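Local coordinates for cytidylate kinase-like family protein (Eubacterium ventriosum, PDB 3FDI), which is of unknown function but belongs to the cytidylate kinase-like family of P-loop NTPases and so probably transfers phosphate from a nucleoside triphosphate, at residues 90-93 against 94-98; 133-137 against 138-142. All blocks are in the same frame, centred on the assembly; numbering follows the deposited sequence.

From the N terminus, the chain first lays down strand 8-13, the glycine-rich loop and the start of helix 19-30, where the backbone nitrogens of G16, G18, G19 and H20 hold a sulfate. Contact 1 then closes the last turn of helix 81-95, just before strand 101-104 enters the parallel sheet. Contact 2 comes later, at the end of helix 127-138, and turns the chain into helix 142-163. The two are in series, neither nested nor crossed. Their centres lie about 37 Å apart, on opposite sides of the chain's centre. Both end a helix locally. Only contact 2 reaches the sulfate, through R137.

Contact 1: residues 90-93 against 94-98; sequences IRKK and ANEEK
E96 OE2 is gripped by both terminal nitrogens of R91. R91 NH1 lies 3.1 Å and R91 NH2 3.2 Å from OE2 of E96, a salt bridge in which both donors go to one oxygen. OE2 sits at the edge of the guanidinium, in its plane. The nitrogens reach it from one face of the carboxylate, well above its plane, and the two planes are 70° apart. R91 starts with CG anti to its N and bends at chi3 (61°), which brings the guanidinium round toward the helix end. It is shared with N88, which accepts from NH2, and with F57, a cation-pi partner. With only a methyl group at this position, as in an alanine, E96 OE2 would probably lose both of its guanidinium donors and N88 OD1 this one.

The other carboxylate oxygen, OE1 of E96, lies 3.5 Å from CG of K92, against the aliphatic part of that chain.

This is the C-terminal end of helix 81-95, where the bonding pattern changes. A94 N and N95 N still bond back to I90 O and R91 O. K92 O then takes two donors, E96 N and E97 N, each at 3.0 Å. The bond from E97 N, five residues on, is the straighter, with an N-H...O angle of 166°. K98 follows with positive phi.

A second salt bridge joins the last turn of the helix to the loop after it. K93 NZ meets the syn lone pair of E97 OE2 at 3.0 Å. The lysine chain bends at chi2, so that its CD also lies close to the carboxylate. A94 touches F101 of strand 101-104 and L112, and N95 OD1 takes a hydrogen bond from N115 ND2.

Contact 2: residues 133-137 against 138-142; sequences RVMER and EGVDE. With SO4 (sulfate ion), chain G.
R137 and E138 lie side by side and point the same way, yet their flat ends are turned 72° apart. The E138 chain bends at chi2 (-67°), and its CG packs 3.8 Å from CD of R137. The two share aliphatic contact but no salt bridge, for R137 NE and E138 OE1 are 5.5 Å apart. The guanidinium instead meets the sulfate. R137 NH1 donates to O4 of the ion at 2.6 Å, and R137 NH2 to its O2 at 3.1 Å. O4 lies at the guanidinium edge, in plane. The backbone nitrogens of G16, G18, G19 and H20 also bind this ion, which probably comes from the crystallisation liquor. Its place at the glycine-rich loop and the start of helix 19-30 is consistent with a phosphate site of the P-loop fold. F15 adds a cation-pi contact to R137.

Selenomethionine M135 leaves the helix on another side. M135 CG passes 3.6 Å from D141 O, and the bend at chi3 (69°) lays its terminal CE 3.5 Å from E142 N. CG1 of V140 lies 3.6 Å from CA of M135 and makes apolar contact with its CG.

The backbone completes the turn. E138 N bonds to V134 O, and V140 N to M135 O, five residues back. With G139 at positive phi, that bond marks a helix C-terminus ended by glycine, though the second bond of a Schellman motif is not made. D141 then N-caps the next helix, its OD1 accepting from T144 N.

The turn thus joins helix 127-138 to helix 142-163. V134 and M135 rest on A145, V134 also on M149, and V140 on M148.

Contact 1: residues 90-93 against 94-98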
loop_
_atom_site.group_PDB
_atom_site.type_symbol
_atom_site.label_atom_id
_atom_site.label_comp_id
_atom_site.label_asym_id
_atom_site.label_seq_id
_atom_site.Cartn_x
_atom_site.Cartn_y
_atom_site.Cartn_z
ATOM N N ILE B 90 12.059 4.045 -26.096
ATOM C CA ILE B 90 11.308 5.190 -25.669
ATOM C C ILE B 90 12.217 6.331 -25.301
ATOM O O ILE B 90 11.947 7.474 -25.650
ATOM C CB ILE B 90 10.442 4.805 -24.481
ATOM C CG1 ILE B 90 9.293 3.918 -24.987
ATOM C CG2 ILE B 90 9.843 6.009 -23.799
ATOM C CD1 ILE B 90 8.317 3.442 -23.871
ATOM N N ARG B 91 13.297 5.993 -24.600
ATOM C CA ARG B 91 14.273 6.956 -24.155
ATOM C C ARG B 91 15.008 7.572 -25.363
ATOM O O ARG B 91 15.182 8.774 -25.427
ATOM C CB ARG B 91 15.249 6.265 -23.196
ATOM C CG ARG B 91 16.295 7.173 -22.526
ATOM C CD ARG B 91 17.544 6.393 -22.040
ATOM N NE ARG B 91 18.217 5.752 -23.167
ATOM C CZ ARG B 91 19.087 6.333 -23.991
ATOM N NH1 ARG B 91 19.465 7.610 -23.847
ATOM N NH2 ARG B 91 19.560 5.632 -25.004
ATOM N N LYS B 92 15.433 6.747 -26.305
ATOM C CA LYS B 92 16.117 7.236 -27.505
ATOM C C LYS B 92 15.220 8.121 -28.346
ATOM O O LYS B 92 15.652 9.175 -28.780
ATOM C CB LYS B 92 16.637 6.084 -28.379
ATOM C CG LYS B 92 17.928 5.472 -27.877
ATOM C CD LYS B 92 18.445 4.357 -28.825
ATOM C CE LYS B 92 19.743 3.700 -28.292
ATOM N NZ LYS B 92 20.470 2.829 -29.285
ATOM N N LYS B 93 13.992 7.675 -28.599
ATOM C CA LYS B 93 13.072 8.465 -29.392
ATOM C C LYS B 93 12.814 9.807 -28.701
ATOM O O LYS B 93 12.791 10.852 -29.367
ATOM C CB LYS B 93 11.757 7.727 -29.659
ATOM C CG LYS B 93 11.856 6.543 -30.614
ATOM C CD LYS B 93 12.321 6.956 -32.019
ATOM C CE LYS B 93 11.827 5.980 -33.075
ATOM N NZ LYS B 93 12.373 6.187 -34.450
ATOM N N ALA B 94 12.617 9.799 -27.385
ATOM C CA ALA B 94 12.430 11.066 -26.681
ATOM C C ALA B 94 13.654 11.984 -26.644
ATOM O O ALA B 94 13.512 13.185 -26.849
ATOM C CB ALA B 94 11.944 10.837 -25.260
ATOM N N ASN B 95 14.827 11.430 -26.349
ATOM C CA ASN B 95 15.949 12.237 -25.840
ATOM C C ASN B 95 17.051 12.452 -26.823
ATOM O O ASN B 95 17.751 13.452 -26.753
ATOM C CB ASN B 95 16.579 11.624 -24.596
ATOM C CG ASN B 95 15.652 11.644 -23.429
ATOM O OD1 ASN B 95 14.610 12.327 -23.442
ATOM N ND2 ASN B 95 15.979 10.853 -22.412
ATOM N N GLU B 96 17.220 11.496 -27.715
ATOM C CA GLU B 96 18.254 11.577 -28.713
ATOM C C GLU B 96 17.671 12.019 -30.063
ATOM O O GLU B 96 18.231 12.889 -30.697
ATOM C CB GLU B 96 18.982 10.237 -28.813
ATOM C CG GLU B 96 19.623 9.798 -27.483
ATOM C CD GLU B 96 20.398 8.468 -27.561
ATOM O OE1 GLU B 96 20.440 7.816 -28.650
ATOM O OE2 GLU B 96 20.955 8.072 -26.504
ATOM N N GLU B 97 16.544 11.451 -30.487
ATOM C CA GLU B 97 15.944 11.826 -31.769
ATOM C C GLU B 97 15.017 13.003 -31.631
ATOM O O GLU B 97 14.606 13.578 -32.637
ATOM C CB GLU B 97 15.153 10.662 -32.372
ATOM C CG GLU B 97 15.997 9.477 -32.791
ATOM C CD GLU B 97 15.160 8.346 -33.373
ATOM O OE1 GLU B 97 15.529 7.175 -33.166
ATOM O OE2 GLU B 97 14.128 8.615 -34.026
ATOM N N LYS B 98 14.649 13.317 -30.390
ATOM C CA LYS B 98 13.779 14.448 -30.073
ATOM C C LYS B 98 12.430 14.402 -30.801
ATOM O O LYS B 98 11.842 15.435 -31.161
ATOM C CB LYS B 98 14.491 15.762 -30.352
ATOM C CG LYS B 98 15.624 16.070 -29.396
ATOM C CD LYS B 98 15.110 16.484 -28.014
ATOM C CE LYS B 98 16.228 17.163 -27.233
ATOM N NZ LYS B 98 15.813 17.716 -25.929
#

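Contact 2: residues 133-137 against 138-142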
loop_
_atom_site.group_PDB
_atom_site.type_symbol
_atom_site.label_atom_id
_atom_site.label_comp_id
_atom_site.label_asym_id
_atom_site.label_seq_id
_atom_site.Cartn_x
_atom_site.Cartn_y
_atom_site.Cartn_z
ATOM N N ARG B 133 -18.409 0.008 -21.422
ATOM C CA ARG B 133 -17.474 0.086 -22.559
ATOM C C ARG B 133 -16.828 -1.265 -22.841
ATOM O O ARG B 133 -16.695 -1.640 -24.000
ATOM C CB ARG B 133 -16.406 1.188 -22.385
ATOM C CG ARG B 133 -15.166 1.009 -23.304
ATOM C CD ARG B 133 -14.335 2.266 -23.492
ATOM N NE ARG B 133 -14.742 3.314 -22.574
ATOM C CZ ARG B 133 -15.276 4.481 -22.923
ATOM N NH1 ARG B 133 -15.618 5.333 -21.962
ATOM N NH2 ARG B 133 -15.448 4.819 -24.210
ATOM N N VAL B 134 -16.441 -1.980 -21.779
ATOM C CA VAL B 134 -15.794 -3.298 -21.892
ATOM C C VAL B 134 -16.721 -4.415 -22.473
ATOM O O VAL B 134 -16.309 -5.170 -23.366
ATOM C CB VAL B 134 -15.213 -3.759 -20.514
ATOM C CG1 VAL B 134 -14.716 -5.189 -20.566
ATOM C CG2 VAL B 134 -14.068 -2.795 -20.038
HETATM N N MSE B 135 -17.936 -4.550 -21.940
HETATM C CA MSE B 135 -18.907 -5.534 -22.489
HETATM C C MSE B 135 -19.125 -5.337 -23.984
HETATM O O MSE B 135 -19.065 -6.284 -24.767
HETATM C CB MSE B 135 -20.260 -5.414 -21.790
HETATM C CG MSE B 135 -20.214 -5.719 -20.316
HETATM SE SE MSE B 135 -21.901 -5.199 -19.561
HETATM C CE MSE B 135 -23.032 -6.610 -20.418
ATOM N N GLU B 136 -19.375 -4.085 -24.345
ATOM C CA GLU B 136 -19.545 -3.662 -25.722
ATOM C C GLU B 136 -18.311 -3.903 -26.549
ATOM O O GLU B 136 -18.427 -4.286 -27.698
ATOM C CB GLU B 136 -19.888 -2.168 -25.789
ATOM C CG GLU B 136 -20.393 -1.692 -27.177
ATOM C CD GLU B 136 -21.137 -0.330 -27.124
ATOM O OE1 GLU B 136 -21.623 0.080 -26.040
ATOM O OE2 GLU B 136 -21.240 0.345 -28.178
ATOM N N ARG B 137 -17.132 -3.644 -25.989
ATOM C CA ARG B 137 -15.891 -3.830 -26.725
ATOM C C ARG B 137 -15.644 -5.316 -26.909
ATOM O O ARG B 137 -15.320 -5.741 -27.999
ATOM C CB ARG B 137 -14.702 -3.173 -26.006
ATOM C CG ARG B 137 -13.315 -3.656 -26.477
ATOM C CD ARG B 137 -12.224 -3.320 -25.434
ATOM N NE ARG B 137 -12.260 -1.900 -25.165
ATOM C CZ ARG B 137 -11.698 -1.285 -24.125
ATOM N NH1 ARG B 137 -11.828 0.025 -24.032
ATOM N NH2 ARG B 137 -11.017 -1.948 -23.192
ATOM N N GLU B 138 -15.810 -6.093 -25.846
ATOM C CA GLU B 138 -15.325 -7.471 -25.818
ATOM C C GLU B 138 -16.414 -8.555 -25.945
ATOM O O GLU B 138 -16.138 -9.754 -25.738
ATOM C CB GLU B 138 -14.494 -7.700 -24.544
ATOM C CG GLU B 138 -13.215 -6.840 -24.432
ATOM C CD GLU B 138 -12.142 -7.199 -25.488
ATOM O OE1 GLU B 138 -10.926 -7.217 -25.169
ATOM O OE2 GLU B 138 -12.509 -7.458 -26.650
ATOM N N GLY B 139 -17.637 -8.143 -26.302
ATOM C CA GLY B 139 -18.739 -9.075 -26.560
ATOM C C GLY B 139 -18.956 -9.988 -25.379
ATOM O O GLY B 139 -19.122 -11.191 -25.537
ATOM N N VAL B 140 -18.964 -9.403 -24.195
ATOM C CA VAL B 140 -18.885 -10.153 -22.964
ATOM C C VAL B 140 -20.020 -9.673 -22.050
ATOM O O VAL B 140 -20.586 -8.598 -22.277
ATOM C CB VAL B 140 -17.469 -9.936 -22.342
ATOM C CG1 VAL B 140 -17.415 -8.684 -21.445
ATOM C CG2 VAL B 140 -17.014 -11.142 -21.598
ATOM N N ASP B 141 -20.358 -10.467 -21.034
ATOM C CA ASP B 141 -21.358 -10.067 -20.030
ATOM C C ASP B 141 -20.761 -9.200 -18.914
ATOM O O ASP B 141 -19.541 -8.966 -18.867
ATOM C CB ASP B 141 -22.044 -11.296 -19.418
ATOM C CG ASP B 141 -21.135 -12.104 -18.496
ATOM O OD1 ASP B 141 -19.986 -11.724 -18.262
ATOM O OD2 ASP B 141 -21.576 -13.149 -17.994
ATOM N N GLU B 142 -21.627 -8.737 -18.012
ATOM C CA GLU B 142 -21.209 -7.867 -16.912
ATOM C C GLU B 142 -20.141 -8.541 -16.028
ATOM O O GLU B 142 -19.093 -7.923 -15.751
ATOM C CB GLU B 142 -22.400 -7.426 -16.051
ATOM C CG GLU B 142 -21.984 -6.555 -14.887
ATOM C CD GLU B 142 -23.086 -6.199 -13.930
ATOM O OE1 GLU B 142 -24.164 -6.802 -13.991
ATOM O OE2 GLU B 142 -22.861 -5.310 -13.088
HETATM S S SO4 G . -9.034 1.416 -22.257
HETATM O O1 SO4 G . -8.177 1.795 -23.385
HETATM O O2 SO4 G . -8.905 0.002 -21.917
HETATM O O3 SO4 G . -8.484 2.255 -21.171
HETATM O O4 SO4 G . -10.449 1.763 -22.598
#